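Local coordinates for protein bifunctional cytochrome P450/NADPH--P450 reductase (Deinococcus aerius, PDB 7F3H) that probably hydroxylates organic substrates at its haem iron, as a cytochrome P450 fused to the NADPH-dependent reductase that supplies its electrons, at residues Arg314-Val317 against Ile318-Leu322; Leu280-Leu283 against Leu284-His288; Arg454-Pro458 against His459-Ser463; Val306-Tyr309 against Asp310-Met313. One frame throughout, in Å; residues are numbered along the deposited sequence.

Contact 1: residues Arg314-Val317 against Ile318-Leu322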
# COMPACT_ATOMS: atom_id res chain seq x y z
N ARG A 314 15.71 3.29 -16.74
CA ARG A 314 17.16 3.18 -16.67
C ARG A 314 17.69 3.29 -15.26
O ARG A 314 18.90 3.15 -15.07
CB ARG A 314 17.80 4.27 -17.54
CG ARG A 314 17.72 3.94 -19.04
CD ARG A 314 18.12 5.13 -19.89
NE ARG A 314 19.57 5.24 -20.01
CZ ARG A 314 20.21 6.36 -20.35
NH1 ARG A 314 19.53 7.47 -20.62
NH2 ARG A 314 21.54 6.36 -20.44
N LEU A 315 16.83 3.53 -14.26
CA LEU A 315 17.24 3.62 -12.87
C LEU A 315 17.65 2.26 -12.31
O LEU A 315 17.08 1.23 -12.67
CB LEU A 315 16.10 4.15 -12.02
CG LEU A 315 15.64 5.58 -12.20
CD1 LEU A 315 14.41 5.70 -11.35
CD2 LEU A 315 16.72 6.55 -11.79
N ASP A 316 18.61 2.28 -11.37
CA ASP A 316 19.05 1.06 -10.69
C ASP A 316 19.05 1.19 -9.16
O ASP A 316 18.47 0.35 -8.45
CB ASP A 316 20.46 0.65 -11.12
CG ASP A 316 21.05 -0.37 -10.19
OD1 ASP A 316 20.37 -1.39 -9.94
OD2 ASP A 316 22.12 -0.11 -9.65
N VAL A 317 19.72 2.24 -8.66
CA VAL A 317 19.79 2.46 -7.22
C VAL A 317 18.39 2.70 -6.64
O VAL A 317 17.98 2.05 -5.67
CB VAL A 317 20.72 3.65 -6.91
CG1 VAL A 317 20.63 4.07 -5.44
CG2 VAL A 317 22.15 3.32 -7.31
N ILE A 318 17.62 3.61 -7.25
CA ILE A 318 16.32 4.01 -6.68
C ILE A 318 15.33 2.84 -6.63
O ILE A 318 14.70 2.64 -5.58
CB ILE A 318 15.78 5.23 -7.44
CG1 ILE A 318 16.50 6.50 -6.95
CG2 ILE A 318 14.29 5.36 -7.32
CD1 ILE A 318 16.05 7.76 -7.68
N PRO A 319 15.15 2.03 -7.70
CA PRO A 319 14.37 0.80 -7.55
C PRO A 319 14.82 -0.09 -6.40
O PRO A 319 13.99 -0.64 -5.67
CB PRO A 319 14.56 0.11 -8.91
CG PRO A 319 14.86 1.19 -9.86
CD PRO A 319 15.62 2.21 -9.09
N ARG A 320 16.13 -0.31 -6.24
CA ARG A 320 16.55 -1.23 -5.18
C ARG A 320 16.31 -0.63 -3.80
O ARG A 320 15.94 -1.35 -2.86
CB ARG A 320 18.00 -1.61 -5.41
CG ARG A 320 18.18 -2.57 -6.59
CD ARG A 320 19.61 -3.08 -6.68
NE ARG A 320 20.55 -2.07 -7.16
CZ ARG A 320 21.63 -1.65 -6.50
NH1 ARG A 320 21.95 -2.14 -5.29
NH2 ARG A 320 22.42 -0.73 -7.06
N ILE A 321 16.44 0.69 -3.69
CA ILE A 321 16.05 1.39 -2.47
C ILE A 321 14.61 1.06 -2.13
O ILE A 321 14.28 0.77 -0.97
CB ILE A 321 16.21 2.91 -2.63
CG1 ILE A 321 17.68 3.31 -2.52
CG2 ILE A 321 15.36 3.64 -1.60
CD1 ILE A 321 17.91 4.71 -3.01
N LEU A 322 13.72 1.15 -3.13
CA LEU A 322 12.30 0.94 -2.87
C LEU A 322 12.04 -0.51 -2.46
O LEU A 322 11.28 -0.75 -1.51
CB LEU A 322 11.47 1.33 -4.09
CG LEU A 322 11.26 2.84 -4.34
CD1 LEU A 322 10.49 3.10 -5.65
CD2 LEU A 322 10.51 3.52 -3.19

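Contact 2: residues Leu280-Leu283 against Leu284-His288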
# COMPACT_ATOMS: atom_id res chain seq x y z
N LEU A 280 11.78 8.18 2.31
CA LEU A 280 12.49 9.40 2.70
C LEU A 280 13.03 9.27 4.12
O LEU A 280 14.16 9.69 4.39
CB LEU A 280 11.59 10.61 2.55
CG LEU A 280 11.21 10.94 1.12
CD1 LEU A 280 10.13 11.99 1.15
CD2 LEU A 280 12.41 11.47 0.36
N TYR A 281 12.26 8.66 5.03
CA TYR A 281 12.77 8.39 6.38
C TYR A 281 14.04 7.54 6.34
O TYR A 281 15.03 7.84 7.02
CB TYR A 281 11.72 7.66 7.22
CG TYR A 281 12.26 7.14 8.53
CD1 TYR A 281 12.53 8.01 9.59
CD2 TYR A 281 12.55 5.79 8.71
CE1 TYR A 281 13.05 7.54 10.79
CE2 TYR A 281 13.07 5.31 9.90
CZ TYR A 281 13.32 6.19 10.94
OH TYR A 281 13.83 5.74 12.13
N LEU A 282 13.99 6.41 5.60
CA LEU A 282 15.12 5.48 5.54
C LEU A 282 16.35 6.12 4.91
O LEU A 282 17.48 5.86 5.33
CB LEU A 282 14.74 4.23 4.75
CG LEU A 282 13.72 3.39 5.51
CD1 LEU A 282 13.18 2.26 4.64
CD2 LEU A 282 14.32 2.87 6.86
N LEU A 283 16.14 6.97 3.91
CA LEU A 283 17.25 7.68 3.30
C LEU A 283 17.85 8.68 4.28
O LEU A 283 19.08 8.80 4.36
CB LEU A 283 16.76 8.37 2.02
CG LEU A 283 16.37 7.43 0.86
CD1 LEU A 283 15.82 8.23 -0.34
CD2 LEU A 283 17.56 6.61 0.43
N LEU A 284 17.01 9.37 5.08
CA LEU A 284 17.56 10.23 6.12
C LEU A 284 18.34 9.42 7.16
O LEU A 284 19.21 9.98 7.84
CB LEU A 284 16.46 11.04 6.80
CG LEU A 284 15.88 12.24 6.03
CD1 LEU A 284 15.00 13.06 6.96
CD2 LEU A 284 16.93 13.11 5.38
N ARG A 285 17.96 8.17 7.40
CA ARG A 285 18.67 7.38 8.41
C ARG A 285 19.87 6.58 7.86
O ARG A 285 20.72 6.14 8.66
CB ARG A 285 17.68 6.47 9.12
CG ARG A 285 16.64 7.32 9.92
CD ARG A 285 17.36 8.19 10.89
NE ARG A 285 16.46 9.08 11.62
CZ ARG A 285 16.45 10.41 11.52
NH1 ARG A 285 17.31 11.03 10.74
NH2 ARG A 285 15.57 11.11 12.22
N HIS A 286 19.97 6.43 6.54
CA HIS A 286 21.09 5.72 5.89
C HIS A 286 21.63 6.61 4.78
O HIS A 286 21.43 6.35 3.57
CB HIS A 286 20.64 4.36 5.37
CG HIS A 286 20.08 3.46 6.43
ND1 HIS A 286 18.75 3.48 6.80
CD2 HIS A 286 20.68 2.53 7.22
CE1 HIS A 286 18.55 2.60 7.76
NE2 HIS A 286 19.70 2.01 8.04
N PRO A 287 22.29 7.71 5.15
CA PRO A 287 22.62 8.75 4.16
C PRO A 287 23.65 8.33 3.10
O PRO A 287 23.75 9.01 2.07
CB PRO A 287 23.11 9.92 5.02
CG PRO A 287 23.65 9.28 6.26
CD PRO A 287 22.84 8.01 6.48
N HIS A 288 24.41 7.25 3.31
CA HIS A 288 25.28 6.79 2.23
C HIS A 288 24.45 6.30 1.06
O HIS A 288 24.76 6.58 -0.11
CB HIS A 288 26.23 5.70 2.74
CG HIS A 288 27.23 5.25 1.72
ND1 HIS A 288 27.28 3.96 1.25
CD2 HIS A 288 28.21 5.93 1.07
CE1 HIS A 288 28.25 3.85 0.36
NE2 HIS A 288 28.83 5.04 0.24

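Contact 3: residues Arg454-Pro458 against His459-Ser463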
# COMPACT_ATOMS: atom_id res chain seq x y z
N ARG A 454 16.17 22.24 0.41
CA ARG A 454 16.78 23.42 -0.20
C ARG A 454 17.22 23.10 -1.62
O ARG A 454 17.79 22.03 -1.88
CB ARG A 454 17.97 23.92 0.65
CG ARG A 454 18.52 25.28 0.25
CD ARG A 454 20.05 25.41 0.44
NE ARG A 454 20.76 24.19 0.04
CZ ARG A 454 21.90 23.77 0.59
NH1 ARG A 454 22.41 24.44 1.63
NH2 ARG A 454 22.46 22.62 0.16
N GLU A 455 16.96 24.02 -2.55
CA GLU A 455 17.41 23.84 -3.93
C GLU A 455 18.88 23.45 -3.99
O GLU A 455 19.74 24.12 -3.40
CB GLU A 455 17.18 25.13 -4.72
CG GLU A 455 15.89 25.16 -5.51
CD GLU A 455 15.64 26.51 -6.19
OE1 GLU A 455 15.19 26.51 -7.35
OE2 GLU A 455 15.91 27.57 -5.55
N ARG A 456 19.18 22.37 -4.71
CA ARG A 456 20.57 22.02 -4.95
C ARG A 456 21.22 23.03 -5.88
O ARG A 456 20.66 23.38 -6.93
CB ARG A 456 20.67 20.60 -5.52
CG ARG A 456 20.23 19.53 -4.54
CD ARG A 456 20.17 18.17 -5.19
NE ARG A 456 21.51 17.64 -5.39
CZ ARG A 456 21.85 16.74 -6.32
NH1 ARG A 456 20.93 16.24 -7.15
NH2 ARG A 456 23.12 16.33 -6.40
N ARG A 457 22.37 23.48 -5.53
CA ARG A 457 22.97 24.47 -6.40
C ARG A 457 23.80 23.77 -7.48
O ARG A 457 24.22 22.62 -7.29
CB ARG A 457 23.85 25.41 -5.60
CG ARG A 457 23.17 25.96 -4.36
CD ARG A 457 24.17 26.70 -3.46
NE ARG A 457 23.50 27.35 -2.34
CZ ARG A 457 23.83 27.18 -1.06
NH1 ARG A 457 24.81 26.34 -0.75
NH2 ARG A 457 23.16 27.82 -0.10
N PRO A 458 24.02 24.42 -8.64
CA PRO A 458 24.69 23.72 -9.77
C PRO A 458 26.00 23.03 -9.43
O PRO A 458 26.19 21.85 -9.75
CB PRO A 458 24.90 24.86 -10.78
CG PRO A 458 23.69 25.71 -10.56
CD PRO A 458 23.53 25.75 -9.04
N HIS A 459 26.88 23.71 -8.70
CA HIS A 459 28.15 23.14 -8.29
C HIS A 459 28.00 22.01 -7.28
O HIS A 459 29.00 21.42 -6.88
CB HIS A 459 29.03 24.25 -7.74
CG HIS A 459 28.51 24.81 -6.46
ND1 HIS A 459 27.63 25.87 -6.41
CD2 HIS A 459 28.74 24.45 -5.17
CE1 HIS A 459 27.35 26.15 -5.15
NE2 HIS A 459 28.01 25.30 -4.37
N GLU A 460 26.78 21.77 -6.80
CA GLU A 460 26.49 20.72 -5.84
C GLU A 460 26.02 19.43 -6.49
O GLU A 460 25.86 18.43 -5.80
CB GLU A 460 25.46 21.22 -4.84
CG GLU A 460 26.09 22.13 -3.82
CD GLU A 460 25.07 22.83 -2.94
OE1 GLU A 460 23.86 22.79 -3.26
OE2 GLU A 460 25.49 23.42 -1.92
N ARG A 461 25.84 19.43 -7.81
CA ARG A 461 25.50 18.22 -8.54
C ARG A 461 26.78 17.46 -8.87
O ARG A 461 27.87 18.03 -8.92
CB ARG A 461 24.81 18.58 -9.86
CG ARG A 461 23.72 19.65 -9.80
CD ARG A 461 22.47 19.13 -9.15
NE ARG A 461 21.97 17.95 -9.85
CZ ARG A 461 21.13 17.94 -10.87
NH1 ARG A 461 20.64 19.07 -11.37
NH2 ARG A 461 20.78 16.77 -11.40
N PHE A 462 26.65 16.14 -9.03
CA PHE A 462 27.76 15.30 -9.46
C PHE A 462 27.77 15.22 -11.00
O PHE A 462 26.95 15.84 -11.68
CB PHE A 462 27.69 13.96 -8.70
CG PHE A 462 27.40 14.12 -7.20
CD1 PHE A 462 28.30 14.82 -6.37
CD2 PHE A 462 26.24 13.63 -6.62
CE1 PHE A 462 28.04 15.00 -4.98
CE2 PHE A 462 25.97 13.81 -5.23
CZ PHE A 462 26.87 14.50 -4.42
N SER A 463 28.74 14.48 -11.57
CA SER A 463 29.03 14.47 -13.01
C SER A 463 29.56 15.75 -13.64
O SER A 463 29.30 16.87 -13.19
CB SER A 463 27.85 14.07 -13.91
OG SER A 463 27.27 12.83 -13.57

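Contact 4: residues Val306-Tyr309 against Asp310-Met313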
# COMPACT_ATOMS: atom_id res chain seq x y z
N VAL A 306 14.22 17.10 -17.83
CA VAL A 306 12.93 16.51 -17.49
C VAL A 306 12.98 15.05 -17.91
O VAL A 306 13.31 14.76 -19.06
CB VAL A 306 11.78 17.25 -18.21
CG1 VAL A 306 10.46 16.61 -17.96
CG2 VAL A 306 11.73 18.72 -17.82
N PRO A 307 12.68 14.11 -17.02
CA PRO A 307 12.79 12.69 -17.38
C PRO A 307 11.67 12.27 -18.32
O PRO A 307 10.65 12.95 -18.47
CB PRO A 307 12.69 11.96 -16.03
CG PRO A 307 11.94 12.92 -15.12
CD PRO A 307 12.29 14.31 -15.61
N THR A 308 11.93 11.17 -19.03
CA THR A 308 10.94 10.36 -19.72
C THR A 308 10.72 9.07 -18.94
O THR A 308 11.36 8.81 -17.91
CB THR A 308 11.38 9.97 -21.14
OG1 THR A 308 12.48 9.07 -21.03
CG2 THR A 308 11.72 11.20 -21.99
N TYR A 309 9.75 8.27 -19.41
CA TYR A 309 9.58 6.92 -18.87
C TYR A 309 10.85 6.10 -19.03
O TYR A 309 11.18 5.26 -18.18
CB TYR A 309 8.38 6.24 -19.52
CG TYR A 309 8.23 4.78 -19.19
CD1 TYR A 309 7.72 4.36 -17.96
CD2 TYR A 309 8.58 3.80 -20.12
CE1 TYR A 309 7.56 3.00 -17.66
CE2 TYR A 309 8.42 2.44 -19.83
CZ TYR A 309 7.92 2.06 -18.60
OH TYR A 309 7.78 0.73 -18.32
N ASP A 310 11.58 6.32 -20.13
CA ASP A 310 12.86 5.64 -20.32
C ASP A 310 13.82 5.99 -19.20
O ASP A 310 14.55 5.12 -18.70
CB ASP A 310 13.47 6.02 -21.67
CG ASP A 310 14.46 4.98 -22.17
OD1 ASP A 310 14.02 3.81 -22.30
OD2 ASP A 310 15.66 5.31 -22.38
N THR A 311 13.87 7.26 -18.81
CA THR A 311 14.72 7.62 -17.69
C THR A 311 14.41 6.75 -16.49
O THR A 311 15.30 6.14 -15.89
CB THR A 311 14.57 9.09 -17.34
OG1 THR A 311 14.66 9.86 -18.54
CG2 THR A 311 15.68 9.50 -16.36
N VAL A 312 13.12 6.64 -16.15
CA VAL A 312 12.72 5.86 -14.98
C VAL A 312 13.19 4.43 -15.12
O VAL A 312 13.70 3.83 -14.15
CB VAL A 312 11.20 5.93 -14.78
CG1 VAL A 312 10.80 5.01 -13.62
CG2 VAL A 312 10.76 7.37 -14.50
N MET A 313 13.08 3.86 -16.33
CA MET A 313 13.42 2.46 -16.52
C MET A 313 14.92 2.23 -16.55
O MET A 313 15.38 1.11 -16.34
CB MET A 313 12.76 1.92 -17.80
CG MET A 313 11.23 1.96 -17.76
SD MET A 313 10.53 1.36 -16.17
CE MET A 313 11.18 -0.31 -16.06

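Contact 1: residues Arg314-Val317 against Ile318-Leu322
Leu-315 is the bump that meets Pro-319 and Ile-318 where the chain enters helix 317-329. Its CB lies 3.5 Å from Pro-319 CD, and its CD1 methyl reaches 4.0 Å from the CG2 branch of Ile-318, so the leucine fills the groove between two residues of the first turn. A second ridge forms one turn apart, where Val-317 CG1 fits against Ile-321 CD1 at 3.7 Å.

On the polar side Arg-320 turns back at chi3 (-73°) and presents its guanidinium side-on to Asp-316 in a salt bridge. NE meets OD1 at 2.9 Å and NH2 meets OD2 at 2.7 Å, each on the syn side but about 30° out of the carboxylate plane. The two flat groups are 25° apart, close enough for one bond to each oxygen. Asp-316 occupies the N-cap position, yet its carboxylate serves the arginine; Glu-296 of helix 287-300 instead accepts hydrogen bonds from the backbone N of Asp-316, Val-317 and Ile-318.

Bonds from Arg-320 NH1 to Asp-380 and to Ile-379 O join the helix start to that loop. With acids on two sides, the buried guanidinium probably stays charged.

Contact 2: residues Leu280-Leu283 against Leu284-His288
Tyr-281 and Arg-285 meet through two torsions: chi1 of 170° sets the tyrosine CG beside its carbonyl carbon, and chi1 of -65° sets the arginine CG beside its backbone N, over the ring. Arg-285 CG lies 3.9 Å from the centroid of the Tyr-281 ring, above the face but shifted toward the rim, a CH-pi contact. A bend at chi2 leads the chain onward; the guanidinium does not stack, its plane standing 70° from that of the ring, and its NH1 and NH2 go to Asp-430 and to the carbonyl of Tyr-434.

Next in the chain, His-286 curls back on the helix. Its ND1 donates to Leu-282 O at 3.1 Å, with the oxygen at the ring edge and in the ring plane. The backbone N of His-286 reaches the same oxygen weakly at 2.8 Å. Arg-285 N bonds Tyr-281 O at 3.0 Å, with a weak second bond to Leu-282 O. The CA of Pro-287 lies 3.5 Å from Leu-283 O as a CA-H...O contact.

His-286, whose ring stacks with Phe-377, leaves helical geometry and is also the N-cap of the next helix. This is the one-residue junction between helix 254-285, the long central helix of the cytochrome P450 fold, and helix 287-300.

Contact 3: residues Arg454-Pro458 against His459-Ser463
Glu-460 and Arg-457 hold each other by reciprocal bonds at the tight centre of a short 3-10 turn. Glu-460 CG stands beside its backbone N (chi1 -77°) and the chain extends from there, bringing the carboxylate back to Arg-457. Arg-457 N donates to Glu-460 OE1 at 2.8 Å, almost straight (170°) though from above the carboxylate plane, and Glu-460 N returns a bond to Arg-457 O at 2.7 Å. Arg-461 N closes the turn on Pro-458 O at 3.1 Å.

Arg-461 CD sits over the centre of the Arg-456 guanidinium. Both arginines converge on Asp-298, which bridges to each, and the Arg-461 guanidinium goes on to the carbonyl of Leu-301.

The outer side is looser. Arg-454, Arg-457 and Glu-460 form a salt-bridge network: Arg-457 NH1 bonds Glu-460 OE2 weakly at 3.2 Å, and Arg-454 NH2 stands a long 3.7 Å from Glu-460 OE1, no N-H pointing at it. His-459 lies alongside the exposed Arg-457 chain. A glutamine in place of Glu-460 would probably leave Arg-454 and Arg-457 without their shared negative charge.

The turn leaves strand 450-455, which pairs with strand 426-429 through Arg-454 and Ala-427, and lies against helix 287-300, with Arg-456 and Phe-462 on Tyr-294.

Contact 4: residues Val306-Tyr309 against Asp310-Met313
Thr-308 and Thr-311 exchange bonds across the start of helix 309-313. With chi1 at 68°, Thr-308 OG1 sits between its own backbone N and carbonyl carbon, turned to accept from Thr-311 N at 3.2 Å. Thr-311 takes the rotamer with OG1 beside its backbone N (chi1 -48°) and accepts from Thr-308 N at 3.1 Å. The two bonds complete a capping box. The CB of Thr-311 also packs 3.7 Å from Pro-307 CB.

The next residue, Tyr-309, its CG set beside the carbonyl carbon, meets Met-313 one turn on. Chi1 of -63° sets the methionine CG over one ring face, 3.6 Å from the Tyr-309 centroid, in a CH-pi contact. The fold at chi2 brings Met-313 SD in obliquely, 4.2 Å from that centroid, a Met-aromatic contact. Met-313 N also bonds Tyr-309 O at 3.0 Å. An alanine at Tyr-309 is likely to remove the ring face under CG and SD, leave the folded methionine freer to turn, and deprive Gln-113 of its hydroxyl partner.

Pro-307, just before the helix, packs on Leu-417, Leu-420 and Leu-421 of helix 408-425. From the helix itself, Val-312 touches Lys-416 of helix 408-425 and Phe-120 of helix 113-137, where Tyr-309 reaches Met-116.

Burial falls from contact 1, mostly interior, through the partly buried contacts 2 and 4 to contact 3, at the surface, its centre about 33 Å from the chain's centre. Contacts 1 and 2 touch, Ile-321 CD1 meeting Leu-283 CD2 at 4.0 Å, and so join helix 317-329 to helix 254-285. Contact 4 runs straight into contact 1 in the sequence. Helix 287-300 is common ground, opening in contact 2, touching contact 1 through Glu-296 and contact 3 through Asp-298. Chemistry follows place: contact 1 pairs apolar ridges with a salt bridge from a buried arginine to an acid at the surface, contacts 2 and 4 use aliphatic chains laid over tyrosine faces at helix ends, and contact 3 depends on exposed charges.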